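Local atomic coordinates of manganese lipoxygenase (Gaeumannomyces graminis, PDB entry 5FX8), a protein that uses a manganese centre to oxygenate linoleic and alpha-linolenic acids to 11S- and 13R-hydroperoxy fatty acids. Residues A135-G140 with R527-Q532; S165-S170 with P494-A499; G340-Q345 with L536-R541; V487-V492 with F602-L607. One frame throughout, in Å; residues are numbered along the deposited sequence.

Interaction 1: A135-G140 with R527-Q532. With NAG (2-acetamido-2-deoxy-beta-D-glucopyranose), chain K.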
loop_
_atom_site.group_PDB
_atom_site.type_symbol
_atom_site.label_atom_id
_atom_site.label_comp_id
_atom_site.label_asym_id
_atom_site.label_seq_id
_atom_site.Cartn_x
_atom_site.Cartn_y
_atom_site.Cartn_z
ATOM N N ALA A 135 7.376 6.383 21.892
ATOM C CA ALA A 135 7.122 4.961 21.736
ATOM C C ALA A 135 5.704 4.595 22.139
ATOM O O ALA A 135 5.183 3.580 21.681
ATOM C CB ALA A 135 8.128 4.152 22.544
ATOM N N LEU A 136 5.070 5.389 23.004
ATOM C CA LEU A 136 3.670 5.170 23.340
ATOM C C LEU A 136 2.789 5.236 22.112
ATOM O O LEU A 136 1.716 4.642 22.089
ATOM C CB LEU A 136 3.203 6.210 24.353
ATOM C CG LEU A 136 4.007 6.319 25.635
ATOM C CD1 LEU A 136 3.699 7.634 26.271
ATOM C CD2 LEU A 136 3.633 5.193 26.543
ATOM N N LEU A 137 3.227 5.947 21.092
ATOM C CA LEU A 137 2.513 5.980 19.837
ATOM C C LEU A 137 2.379 4.602 19.191
ATOM O O LEU A 137 1.433 4.374 18.435
ATOM C CB LEU A 137 3.262 6.941 18.949
ATOM C CG LEU A 137 2.636 7.624 17.773
ATOM C CD1 LEU A 137 1.402 8.313 18.199
ATOM C CD2 LEU A 137 3.683 8.601 17.318
ATOM N N TYR A 138 3.274 3.667 19.496
ATOM C CA TYR A 138 3.381 2.417 18.752
ATOM C C TYR A 138 3.210 1.170 19.602
ATOM O O TYR A 138 2.659 0.179 19.131
ATOM C CB TYR A 138 4.743 2.361 18.047
ATOM C CG TYR A 138 4.960 3.419 16.995
ATOM C CD1 TYR A 138 4.260 3.382 15.811
ATOM C CD2 TYR A 138 5.862 4.433 17.186
ATOM C CE1 TYR A 138 4.444 4.314 14.861
ATOM C CE2 TYR A 138 6.056 5.378 16.236
ATOM C CZ TYR A 138 5.344 5.309 15.072
ATOM O OH TYR A 138 5.516 6.238 14.096
ATOM N N ASN A 139 3.683 1.169 20.835
ATOM C CA ASN A 139 3.687 -0.058 21.616
ATOM C C ASN A 139 2.273 -0.510 21.896
ATOM O O ASN A 139 1.526 0.176 22.591
ATOM C CB ASN A 139 4.437 0.153 22.916
ATOM C CG ASN A 139 5.897 0.386 22.683
ATOM O OD1 ASN A 139 6.413 0.081 21.606
ATOM N ND2 ASN A 139 6.580 0.935 23.676
ATOM N N GLY A 140 1.908 -1.669 21.368
ATOM C CA GLY A 140 0.622 -2.251 21.660
ATOM C C GLY A 140 -0.504 -1.758 20.795
ATOM O O GLY A 140 -1.643 -2.183 20.990
ATOM N N ARG A 527 -1.653 14.806 19.297
ATOM C CA ARG A 527 -2.714 14.663 18.312
ATOM C C ARG A 527 -2.143 14.615 16.901
ATOM O O ARG A 527 -2.581 13.820 16.058
ATOM C CB ARG A 527 -3.694 15.820 18.469
ATOM C CG ARG A 527 -4.658 15.957 17.341
ATOM C CD ARG A 527 -6.019 15.563 17.766
ATOM N NE ARG A 527 -6.528 16.518 18.735
ATOM C CZ ARG A 527 -7.748 16.476 19.254
ATOM N NH1 ARG A 527 -8.592 15.519 18.896
ATOM N NH2 ARG A 527 -8.120 17.396 20.128
ATOM N N GLN A 528 -1.154 15.460 16.635
ATOM C CA GLN A 528 -0.572 15.521 15.315
ATOM C C GLN A 528 0.199 14.250 15.004
ATOM O O GLN A 528 0.173 13.772 13.866
ATOM C CB GLN A 528 0.318 16.756 15.219
ATOM C CG GLN A 528 -0.426 18.023 15.509
ATOM C CD GLN A 528 0.451 19.227 15.707
ATOM O OE1 GLN A 528 1.518 19.156 16.311
ATOM N NE2 GLN A 528 -0.004 20.357 15.204
ATOM N N ALA A 529 0.869 13.687 16.015
ATOM C CA ALA A 529 1.625 12.454 15.862
ATOM C C ALA A 529 0.707 11.276 15.600
ATOM O O ALA A 529 0.988 10.435 14.736
ATOM C CB ALA A 529 2.452 12.200 17.113
ATOM N N VAL A 530 -0.390 11.191 16.349
ATOM C CA VAL A 530 -1.383 10.162 16.072
ATOM C C VAL A 530 -1.948 10.342 14.679
ATOM O O VAL A 530 -2.293 9.370 14.004
ATOM C CB VAL A 530 -2.485 10.183 17.148
ATOM C CG1 VAL A 530 -3.558 9.208 16.834
ATOM C CG2 VAL A 530 -1.893 9.824 18.463
ATOM N N GLU A 531 -2.031 11.578 14.213
ATOM C CA GLU A 531 -2.644 11.815 12.919
ATOM C C GLU A 531 -1.691 11.443 11.794
ATOM O O GLU A 531 -2.123 10.996 10.721
ATOM C CB GLU A 531 -3.086 13.272 12.829
ATOM C CG GLU A 531 -4.514 13.484 12.369
ATOM C CD GLU A 531 -5.528 12.623 13.109
ATOM O OE1 GLU A 531 -5.959 13.027 14.210
ATOM O OE2 GLU A 531 -5.912 11.551 12.572
ATOM N N GLN A 532 -0.389 11.614 12.029
ATOM C CA GLN A 532 0.590 11.137 11.069
ATOM C C GLN A 532 0.570 9.618 11.016
ATOM O O GLN A 532 0.379 9.025 9.946
ATOM C CB GLN A 532 1.974 11.679 11.413
ATOM C CG GLN A 532 3.093 10.835 10.831
ATOM C CD GLN A 532 4.451 11.512 10.739
ATOM O OE1 GLN A 532 4.600 12.719 10.917
ATOM N NE2 GLN A 532 5.456 10.718 10.458
HETATM C C1 NAG K . -10.948 9.317 15.581
HETATM C C2 NAG K . -9.807 10.152 15.064
HETATM C C3 NAG K . -10.339 11.331 14.268
HETATM C C4 NAG K . -11.242 10.828 13.160
HETATM C C5 NAG K . -12.340 9.992 13.776
HETATM C C6 NAG K . -13.244 9.363 12.759
HETATM C C7 NAG K . -7.664 10.613 16.163
HETATM C C8 NAG K . -7.003 11.078 17.414
HETATM N N2 NAG K . -8.995 10.601 16.177
HETATM O O3 NAG K . -9.265 12.029 13.666
HETATM O O4 NAG K . -11.789 11.921 12.438
HETATM O O5 NAG K . -11.758 8.915 14.516
HETATM O O6 NAG K . -14.175 8.532 13.432
HETATM O O7 NAG K . -7.028 10.286 15.182
#
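Leu137 reaches across to Ala529 and Val530 on helix 526-539, and its two methyl branches divide the work. CD1 lies 3.6 Å from Val530 CG2. CD2 rests 3.8 Å from Ala529 CB. The backbone N and CG of Leu137 are anti (chi1 -158°), which carries CG toward the helix, and chi2 (53°) spreads the methyls over Ala529 and Val530. The CA atoms of Leu137 and Val530 are 6.8 Å apart. Val530 offers CG2 to the leucine, while its other methyl, CG1, lies 4.0 Å from the acetyl methyl C8 of the NAG. That sugar belongs to a glycan attached to the protein. Glu531 OE1 comes within 3.1 Å of NAG O7. The sugar is also hydrogen-bonded to Tyr112 OH of the second subunit.

Further out, Leu137 also touches Ile122 of helix 86-124 and Val533, one helical turn past Ala529. Val530 packs on Ala115 and Phe119 of helix 86-124. On the loop side, Ala135 O accepts backbone bonds from Tyr138 N and Asn139 N, which tighten the turn behind Leu137. The Leu137 carbonyl is taken by Trp142 NE1. The contact therefore joins the loop after helix 86-124 to helix 526-539. No hydrogen bond links the two segments. Hold here comes from apolar methyl contacts alone, so it depends on fit and burial.

Interaction 2: S165-S170 with P494-A499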
loop_
_atom_site.group_PDB
_atom_site.type_symbol
_atom_site.label_atom_id
_atom_site.label_comp_id
_atom_site.label_asym_id
_atom_site.label_seq_id
_atom_site.Cartn_x
_atom_site.Cartn_y
_atom_site.Cartn_z
ATOM N N SER A 165 22.260 6.305 8.273
ATOM C CA SER A 165 22.872 6.206 6.959
ATOM C C SER A 165 22.315 5.017 6.175
ATOM O O SER A 165 22.015 5.138 4.984
ATOM C CB SER A 165 24.380 6.111 7.110
ATOM O OG SER A 165 24.672 5.025 7.952
ATOM N N MET A 166 22.131 3.877 6.828
ATOM C CA MET A 166 21.660 2.701 6.106
ATOM C C MET A 166 20.248 2.853 5.533
ATOM O O MET A 166 19.916 2.150 4.582
ATOM C CB MET A 166 21.717 1.480 7.007
ATOM C CG MET A 166 23.100 0.949 7.189
ATOM S SD MET A 166 23.945 0.824 5.630
ATOM C CE MET A 166 23.532 -0.857 5.235
ATOM N N GLU A 167 19.411 3.741 6.076
ATOM C CA GLU A 167 18.108 3.983 5.476
ATOM C C GLU A 167 18.210 4.375 4.005
ATOM O O GLU A 167 17.304 4.071 3.227
ATOM C CB GLU A 167 17.364 5.065 6.258
ATOM C CG GLU A 167 16.593 4.567 7.470
ATOM C CD GLU A 167 16.096 5.686 8.388
ATOM O OE1 GLU A 167 16.143 6.867 8.011
ATOM O OE2 GLU A 167 15.678 5.390 9.522
ATOM N N ARG A 168 19.290 5.054 3.608
ATOM C CA ARG A 168 19.479 5.448 2.220
ATOM C C ARG A 168 19.806 4.273 1.315
ATOM O O ARG A 168 19.907 4.464 0.110
ATOM C CB ARG A 168 20.592 6.486 2.078
ATOM C CG ARG A 168 20.621 7.576 3.113
ATOM C CD ARG A 168 19.274 8.177 3.327
ATOM N NE ARG A 168 18.928 8.212 4.733
ATOM C CZ ARG A 168 17.699 8.365 5.177
ATOM N NH1 ARG A 168 16.722 8.484 4.321
ATOM N NH2 ARG A 168 17.455 8.402 6.467
ATOM N N LEU A 169 20.022 3.084 1.863
ATOM C CA LEU A 169 20.230 1.872 1.085
ATOM C C LEU A 169 19.104 0.864 1.322
ATOM O O LEU A 169 19.235 -0.301 0.959
ATOM C CB LEU A 169 21.596 1.254 1.397
ATOM C CG LEU A 169 22.821 2.115 1.043
ATOM C CD1 LEU A 169 24.085 1.629 1.703
ATOM C CD2 LEU A 169 23.078 2.205 -0.442
ATOM N N SER A 170 17.994 1.287 1.915
ATOM C CA SER A 170 16.908 0.356 2.182
ATOM C C SER A 170 15.542 1.031 2.107
ATOM O O SER A 170 14.846 0.894 1.106
ATOM C CB SER A 170 17.111 -0.298 3.540
ATOM O OG SER A 170 17.253 0.667 4.538
ATOM N N PRO A 494 9.996 9.321 16.406
ATOM C CA PRO A 494 10.140 10.749 16.174
ATOM C C PRO A 494 11.133 11.100 15.118
ATOM O O PRO A 494 11.243 12.262 14.770
ATOM C CB PRO A 494 10.634 11.236 17.520
ATOM C CG PRO A 494 11.468 10.134 17.968
ATOM C CD PRO A 494 10.766 8.894 17.574
ATOM N N LEU A 495 11.867 10.104 14.626
ATOM C CA LEU A 495 12.932 10.376 13.672
ATOM C C LEU A 495 12.420 10.840 12.316
ATOM O O LEU A 495 13.165 11.491 11.582
ATOM C CB LEU A 495 13.806 9.133 13.506
ATOM C CG LEU A 495 15.176 9.260 14.192
ATOM C CD1 LEU A 495 15.970 10.317 13.517
ATOM C CD2 LEU A 495 15.057 9.621 15.659
ATOM N N HIS A 496 11.179 10.540 11.959
ATOM C CA HIS A 496 10.660 10.836 10.628
ATOM C C HIS A 496 9.338 11.580 10.668
ATOM O O HIS A 496 8.290 10.998 10.369
ATOM C CB HIS A 496 10.447 9.557 9.833
ATOM C CG HIS A 496 11.659 8.700 9.726
ATOM N ND1 HIS A 496 11.895 7.645 10.575
ATOM C CD2 HIS A 496 12.691 8.725 8.853
ATOM C CE1 HIS A 496 13.024 7.057 10.230
ATOM N NE2 HIS A 496 13.527 7.695 9.190
ATOM N N PRO A 497 9.351 12.875 10.964
ATOM C CA PRO A 497 8.097 13.636 11.010
ATOM C C PRO A 497 7.659 14.181 9.658
ATOM O O PRO A 497 8.454 14.678 8.862
ATOM C CB PRO A 497 8.435 14.780 11.968
ATOM C CG PRO A 497 9.851 15.010 11.758
ATOM C CD PRO A 497 10.496 13.687 11.388
ATOM N N ALA A 498 6.359 14.075 9.400
ATOM C CA ALA A 498 5.814 14.647 8.181
ATOM C C ALA A 498 5.997 16.160 8.122
ATOM O O ALA A 498 6.165 16.718 7.040
ATOM C CB ALA A 498 4.347 14.295 8.065
ATOM N N ALA A 499 5.989 16.841 9.261
ATOM C CA ALA A 499 6.187 18.276 9.275
ATOM C C ALA A 499 7.062 18.674 10.454
ATOM O O ALA A 499 7.118 17.974 11.464
ATOM C CB ALA A 499 4.847 19.017 9.353
#
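Glu167 and His496 have backbones far apart, with CA atoms 11.4 Å from each other, and only their side chains bridge the gap. The motif is a buried His-carboxylate hydrogen bond. It ties the end region of helix 161-166 to the irregular loop 494-499. The side chains come from opposite directions. Glu167 is extended beyond CG, which gives it the length to reach the ring. His496 NE2 donates to Glu167 OE1 at 3.0 Å, and the bond is nearly straight (172°). The oxygen lies in the imidazole plane, but the ring nitrogen meets OE1 from above the carboxylate plane. The two planes are 41° apart. Glu167 OE2 is also close, 3.2 Å from NE2.

OE1 has a second partner, since Arg168 NH2 forms a salt bridge to it. The same arginine uses NH1 for a salt bridge to Asp282. The guanidinium thus links two carboxylates, and its positive charge would tend to keep Glu167 ionised. On the far side of the ring, ND1 is hydrogen-bonded to Val492 O, so both ring nitrogens are engaged and the rotation of the imidazole is fixed. The pair lies away from the manganese site. The backbone turn behind Glu167 is closed by two bonds to one carbonyl: Leu169 N and Ser170 OG approach Met166 O from opposite faces of its plane, the hydroxyl at 3.0 Å.

Interaction 3: G340-Q345 with L536-R541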
loop_
_atom_site.group_PDB
_atom_site.type_symbol
_atom_site.label_atom_id
_atom_site.label_comp_id
_atom_site.label_asym_id
_atom_site.label_seq_id
_atom_site.Cartn_x
_atom_site.Cartn_y
_atom_site.Cartn_z
ATOM N N GLY A 340 -6.560 21.449 1.718
ATOM C CA GLY A 340 -6.996 20.996 3.014
ATOM C C GLY A 340 -7.197 19.516 3.126
ATOM O O GLY A 340 -7.861 19.065 4.064
ATOM N N GLY A 341 -6.669 18.744 2.186
ATOM C CA GLY A 341 -6.742 17.312 2.253
ATOM C C GLY A 341 -5.688 16.767 3.183
ATOM O O GLY A 341 -5.024 17.489 3.925
ATOM N N PHE A 342 -5.509 15.454 3.098
ATOM C CA PHE A 342 -4.694 14.753 4.074
ATOM C C PHE A 342 -3.245 15.179 4.010
ATOM O O PHE A 342 -2.547 15.207 5.041
ATOM C CB PHE A 342 -4.804 13.266 3.845
ATOM C CG PHE A 342 -6.165 12.747 4.019
ATOM C CD1 PHE A 342 -6.837 12.928 5.197
ATOM C CD2 PHE A 342 -6.774 12.042 3.010
ATOM C CE1 PHE A 342 -8.080 12.424 5.367
ATOM C CE2 PHE A 342 -8.032 11.534 3.187
ATOM C CZ PHE A 342 -8.681 11.746 4.375
ATOM N N TRP A 343 -2.764 15.507 2.817
ATOM C CA TRP A 343 -1.404 16.005 2.729
ATOM C C TRP A 343 -1.278 17.303 3.503
ATOM O O TRP A 343 -0.453 17.406 4.416
ATOM C CB TRP A 343 -0.958 16.183 1.277
ATOM C CG TRP A 343 0.462 16.721 1.170
ATOM C CD1 TRP A 343 0.832 18.022 1.171
ATOM C CD2 TRP A 343 1.682 15.966 1.068
ATOM N NE1 TRP A 343 2.195 18.142 1.089
ATOM C CE2 TRP A 343 2.743 16.894 1.019
ATOM C CE3 TRP A 343 1.981 14.599 0.997
ATOM C CZ2 TRP A 343 4.081 16.503 0.900
ATOM C CZ3 TRP A 343 3.313 14.212 0.901
ATOM C CH2 TRP A 343 4.344 15.160 0.836
ATOM N N ASP A 344 -2.127 18.289 3.181
ATOM C CA ASP A 344 -2.072 19.586 3.859
ATOM C C ASP A 344 -2.197 19.424 5.361
ATOM O O ASP A 344 -1.474 20.069 6.116
ATOM C CB ASP A 344 -3.176 20.523 3.348
ATOM C CG ASP A 344 -2.812 21.212 2.051
ATOM O OD1 ASP A 344 -1.605 21.334 1.740
ATOM O OD2 ASP A 344 -3.744 21.643 1.343
ATOM N N GLN A 345 -3.091 18.537 5.799
ATOM C CA GLN A 345 -3.298 18.300 7.219
ATOM C C GLN A 345 -2.028 17.827 7.912
ATOM O O GLN A 345 -1.829 18.129 9.084
ATOM C CB GLN A 345 -4.394 17.264 7.435
ATOM C CG GLN A 345 -5.779 17.641 7.024
ATOM C CD GLN A 345 -6.721 16.428 7.016
ATOM O OE1 GLN A 345 -6.488 15.443 7.728
ATOM N NE2 GLN A 345 -7.775 16.484 6.189
ATOM N N LEU A 536 -0.450 7.354 7.588
ATOM C CA LEU A 536 0.451 6.367 7.007
ATOM C C LEU A 536 -0.110 4.954 7.189
ATOM O O LEU A 536 -0.013 4.111 6.285
ATOM C CB LEU A 536 1.851 6.525 7.606
ATOM C CG LEU A 536 2.411 7.953 7.569
ATOM C CD1 LEU A 536 3.822 8.076 8.088
ATOM C CD2 LEU A 536 2.317 8.437 6.177
ATOM N N ALA A 537 -0.764 4.694 8.319
ATOM C CA ALA A 537 -1.463 3.428 8.452
ATOM C C ALA A 537 -2.554 3.294 7.403
ATOM O O ALA A 537 -2.853 2.190 6.965
ATOM C CB ALA A 537 -2.052 3.281 9.855
ATOM N N ARG A 538 -3.158 4.398 6.984
ATOM C CA ARG A 538 -4.145 4.307 5.926
ATOM C C ARG A 538 -3.529 4.065 4.553
ATOM O O ARG A 538 -4.257 3.688 3.627
ATOM C CB ARG A 538 -5.001 5.568 5.913
ATOM C CG ARG A 538 -6.344 5.395 6.621
ATOM C CD ARG A 538 -7.014 6.730 6.770
ATOM N NE ARG A 538 -6.477 7.502 7.873
ATOM C CZ ARG A 538 -6.302 8.804 7.816
ATOM N NH1 ARG A 538 -6.607 9.443 6.705
ATOM N NH2 ARG A 538 -5.826 9.459 8.852
ATOM N N PHE A 539 -2.214 4.269 4.390
ATOM C CA PHE A 539 -1.575 3.827 3.144
ATOM C C PHE A 539 -1.324 2.318 3.102
ATOM O O PHE A 539 -1.029 1.777 2.036
ATOM C CB PHE A 539 -0.258 4.554 2.926
ATOM C CG PHE A 539 -0.389 6.031 2.692
ATOM C CD1 PHE A 539 -1.596 6.602 2.385
ATOM C CD2 PHE A 539 0.723 6.852 2.769
ATOM C CE1 PHE A 539 -1.685 7.943 2.168
ATOM C CE2 PHE A 539 0.629 8.191 2.541
ATOM C CZ PHE A 539 -0.576 8.730 2.238
ATOM N N ASN A 540 -1.431 1.630 4.225
ATOM C CA ASN A 540 -1.202 0.199 4.322
ATOM C C ASN A 540 -2.507 -0.549 4.058
ATOM O O ASN A 540 -3.596 0.026 4.099
ATOM C CB ASN A 540 -0.640 -0.147 5.698
ATOM C CG ASN A 540 -0.011 -1.516 5.754
ATOM O OD1 ASN A 540 0.701 -1.922 4.851
ATOM N ND2 ASN A 540 -0.288 -2.240 6.811
ATOM N N ARG A 541 -2.380 -1.836 3.741
ATOM C CA ARG A 541 -3.523 -2.681 3.410
ATOM C C ARG A 541 -3.320 -4.028 4.092
ATOM O O ARG A 541 -2.745 -4.945 3.513
ATOM C CB ARG A 541 -3.691 -2.858 1.905
ATOM C CG ARG A 541 -4.378 -1.720 1.179
ATOM C CD ARG A 541 -5.849 -1.588 1.553
ATOM N NE ARG A 541 -6.489 -0.457 0.893
ATOM C CZ ARG A 541 -6.299 0.806 1.249
ATOM N NH1 ARG A 541 -5.488 1.089 2.240
ATOM N NH2 ARG A 541 -6.887 1.786 0.604
#
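The ring of Phe342 has the guanidinium of Arg538 over one face. A single atom does the touching: NH1 sits 3.6 Å above the ring plane, offset toward the rim, and is 3.6 Å from CE1. The guanidinium meets the ring with its edge, and CD1 and CE1 of Phe342 lie near its plane. The planes are 69° apart, so the groups do not stack flat. Arg538 CZ is 5.1 Å from the ring centroid, which makes this a long cation-pi contact, a weak attraction at most.

The arginine chain bends at chi3 (-79°), and this turns its end toward the phenylalanine. Arg538 NH2 is hydrogen-bonded to Ser534 OG one turn earlier, which steadies the group. The side chain also packs on Tyr112 of helix 86-124. On the other segment, Gly341 is the N-cap residue of helix 342-346. Asp344 OD2 accepts from Gly340 N with its anti lone pair, at 2.8 Å, and so tethers the residue before the cap. Phe342 also packs on Ala334 of the second subunit.

Just past the helix, Arg541 folds back. Its NH1 donates to Asn540 O at 2.9 Å and to Arg538 O at 3.2 Å, both acceptors lying in the guanidinium plane. Beside the contact, Arg541 packs on Val618 and Phe539 on Asn482. Both partners are manganese ligands, so Arg541 and Phe539 belong to the second shell. The contact itself joins the start of helix 342-346 to the end of helix 526-539 at the surface of the lipoxygenase fold.

Interaction 4: V487-V492 with F602-L607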
loop_
_atom_site.group_PDB
_atom_site.type_symbol
_atom_site.label_atom_id
_atom_site.label_comp_id
_atom_site.label_asym_id
_atom_site.label_seq_id
_atom_site.Cartn_x
_atom_site.Cartn_y
_atom_site.Cartn_z
ATOM N N VAL A 487 4.502 3.924 7.144
ATOM C CA VAL A 487 4.117 3.619 8.513
ATOM C C VAL A 487 5.134 2.705 9.202
ATOM O O VAL A 487 5.349 2.831 10.407
ATOM C CB VAL A 487 2.686 3.034 8.562
ATOM C CG1 VAL A 487 2.651 1.605 8.113
ATOM C CG2 VAL A 487 2.096 3.144 9.953
ATOM N N LYS A 488 5.783 1.787 8.477
ATOM C CA LYS A 488 6.733 0.864 9.115
ATOM C C LYS A 488 8.172 1.385 9.198
ATOM O O LYS A 488 8.880 1.044 10.141
ATOM C CB LYS A 488 6.732 -0.483 8.388
ATOM C CG LYS A 488 5.451 -1.238 8.535
ATOM C CD LYS A 488 5.501 -2.573 7.838
ATOM C CE LYS A 488 5.457 -2.414 6.330
ATOM N NZ LYS A 488 5.413 -3.667 5.480
ATOM N N PHE A 489 8.629 2.210 8.261
ATOM C CA PHE A 489 10.023 2.634 8.204
ATOM C C PHE A 489 10.200 4.138 7.977
ATOM O O PHE A 489 10.799 4.808 8.805
ATOM C CB PHE A 489 10.758 1.854 7.108
ATOM C CG PHE A 489 10.403 0.376 7.052
ATOM C CD1 PHE A 489 10.917 -0.521 7.983
ATOM C CD2 PHE A 489 9.562 -0.120 6.056
ATOM C CE1 PHE A 489 10.592 -1.860 7.929
ATOM C CE2 PHE A 489 9.239 -1.444 6.004
ATOM C CZ PHE A 489 9.762 -2.321 6.946
ATOM N N SER A 490 9.678 4.681 6.874
ATOM C CA SER A 490 10.003 6.027 6.395
ATOM C C SER A 490 9.358 7.129 7.213
ATOM O O SER A 490 9.825 8.271 7.177
ATOM C CB SER A 490 9.516 6.228 4.975
ATOM O OG SER A 490 10.144 5.364 4.099
ATOM N N GLY A 491 8.216 6.848 7.832
ATOM C CA GLY A 491 7.522 7.846 8.592
ATOM C C GLY A 491 7.265 7.437 10.022
ATOM O O GLY A 491 6.193 7.679 10.552
ATOM N N VAL A 492 8.245 6.824 10.654
ATOM C CA VAL A 492 8.145 6.417 12.041
ATOM C C VAL A 492 8.668 7.553 12.896
ATOM O O VAL A 492 9.763 8.061 12.649
ATOM C CB VAL A 492 8.923 5.115 12.270
ATOM C CG1 VAL A 492 8.942 4.707 13.734
ATOM C CG2 VAL A 492 8.297 4.059 11.453
ATOM N N PHE A 602 18.042 -2.084 12.297
ATOM C CA PHE A 602 16.612 -2.352 12.249
ATOM C C PHE A 602 16.334 -3.438 11.225
ATOM O O PHE A 602 17.122 -3.682 10.315
ATOM C CB PHE A 602 15.775 -1.096 11.939
ATOM C CG PHE A 602 15.963 -0.539 10.556
ATOM C CD1 PHE A 602 17.051 0.279 10.255
ATOM C CD2 PHE A 602 15.026 -0.783 9.577
ATOM C CE1 PHE A 602 17.217 0.808 8.997
ATOM C CE2 PHE A 602 15.183 -0.256 8.334
ATOM C CZ PHE A 602 16.290 0.550 8.034
ATOM N N VAL A 603 15.193 -4.089 11.401
ATOM C CA VAL A 603 14.743 -5.144 10.508
ATOM C C VAL A 603 13.860 -4.536 9.439
ATOM O O VAL A 603 12.843 -3.914 9.745
ATOM C CB VAL A 603 13.983 -6.228 11.273
ATOM C CG1 VAL A 603 13.481 -7.218 10.319
ATOM C CG2 VAL A 603 14.881 -6.874 12.276
ATOM N N TRP A 604 14.234 -4.734 8.184
ATOM C CA TRP A 604 13.572 -4.133 7.041
ATOM C C TRP A 604 12.949 -5.249 6.213
ATOM O O TRP A 604 13.615 -6.246 5.917
ATOM C CB TRP A 604 14.582 -3.316 6.238
ATOM C CG TRP A 604 14.027 -2.631 5.053
ATOM C CD1 TRP A 604 13.254 -1.512 5.047
ATOM C CD2 TRP A 604 14.200 -3.009 3.692
ATOM N NE1 TRP A 604 12.928 -1.178 3.770
ATOM C CE2 TRP A 604 13.493 -2.084 2.915
ATOM C CE3 TRP A 604 14.876 -4.047 3.053
ATOM C CZ2 TRP A 604 13.444 -2.160 1.525
ATOM C CZ3 TRP A 604 14.828 -4.130 1.669
ATOM C CH2 TRP A 604 14.124 -3.191 0.922
ATOM N N THR A 605 11.655 -5.103 5.885
ATOM C CA THR A 605 10.892 -6.176 5.267
ATOM C C THR A 605 9.972 -5.674 4.175
ATOM O O THR A 605 8.950 -6.297 3.900
ATOM C CB THR A 605 10.030 -6.906 6.285
ATOM O OG1 THR A 605 9.104 -5.981 6.853
ATOM C CG2 THR A 605 10.863 -7.518 7.373
ATOM N N ALA A 606 10.302 -4.542 3.563
ATOM C CA ALA A 606 9.365 -3.837 2.705
ATOM C C ALA A 606 9.126 -4.556 1.403
ATOM O O ALA A 606 8.198 -4.200 0.669
ATOM C CB ALA A 606 9.883 -2.459 2.383
ATOM N N LEU A 607 9.969 -5.520 1.073
ATOM C CA LEU A 607 9.869 -6.216 -0.183
ATOM C C LEU A 607 9.378 -7.629 -0.006
ATOM O O LEU A 607 9.493 -8.426 -0.936
ATOM C CB LEU A 607 11.218 -6.200 -0.880
ATOM C CG LEU A 607 11.462 -4.968 -1.712
ATOM C CD1 LEU A 607 12.859 -5.034 -2.156
ATOM C CD2 LEU A 607 10.496 -4.993 -2.877
#
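Phe489 points its ring into segment 602-607, and Trp604 meets it over one face. CD1 of the indole lies 3.7 Å above the middle of the phenyl ring. The pair is edge-to-face, with the edge of Trp604 toward Phe489. The centroid of the five-membered ring is 4.7 Å from that of the phenyl, and the planes are at 54°. The opposite face of Phe489 is covered by CB of its own neighbour, Lys488, so the ring is sandwiched. Lys488 is buried, and its amino group has its own partner in a salt bridge with Glu148.

The rim is closely fitted too. Val603 O is at the edge, near the ring plane and 3.5 Å from CE1. Thr605 OG1 also lies in plane, 3.7 Å from CZ. Ala606 CB is 3.8 Å from CE2. Phe489 CG sits beside the backbone N (chi1 -42°), and this sends the ring across to segment 602-607.

The packing slackens toward Phe602, whose CE2 is 4.3 Å from Phe489 CD1. Val603 meets the ring with its carbonyl oxygen, not its side chain. Thr605 alone of the touching residues is partly exposed and marks the solvent side.

The contact joins helix 485-490 to the loop after helix 566-587. The Ala606 side chain is about 10 Å from those of the manganese ligands His478 and Asn482. No hydrogen bond crosses. Val603 O bonds to Ser151 OG and Trp604 O to Arg589 NH1. What joins the two segments is therefore aromatic and apolar contact, in which one ring is held by shape.

How the interactions relate
Interactions 1, 2 and 4 are buried, while interaction 3 lies at the surface. Segments of interactions 1 and 3 both meet the second subunit. Interactions 1 and 3 share helix 526-539, one near its start and the other at its end. Gln532 ties the buried contacts together: its OE1 takes Ala498 N, and its NE2 reaches His496 O and Gly491 O, segments of interactions 2 and 4. Those two are the closest pair, with centres about 9 Å apart, and His496 CB packs on Ser490 O. Chemistry varies with place. Interaction 1 is aliphatic and interaction 4 largely aromatic. Interaction 2 carries charged and polar groups inside the protein. Interaction 3 has only a weak cation-pi approach.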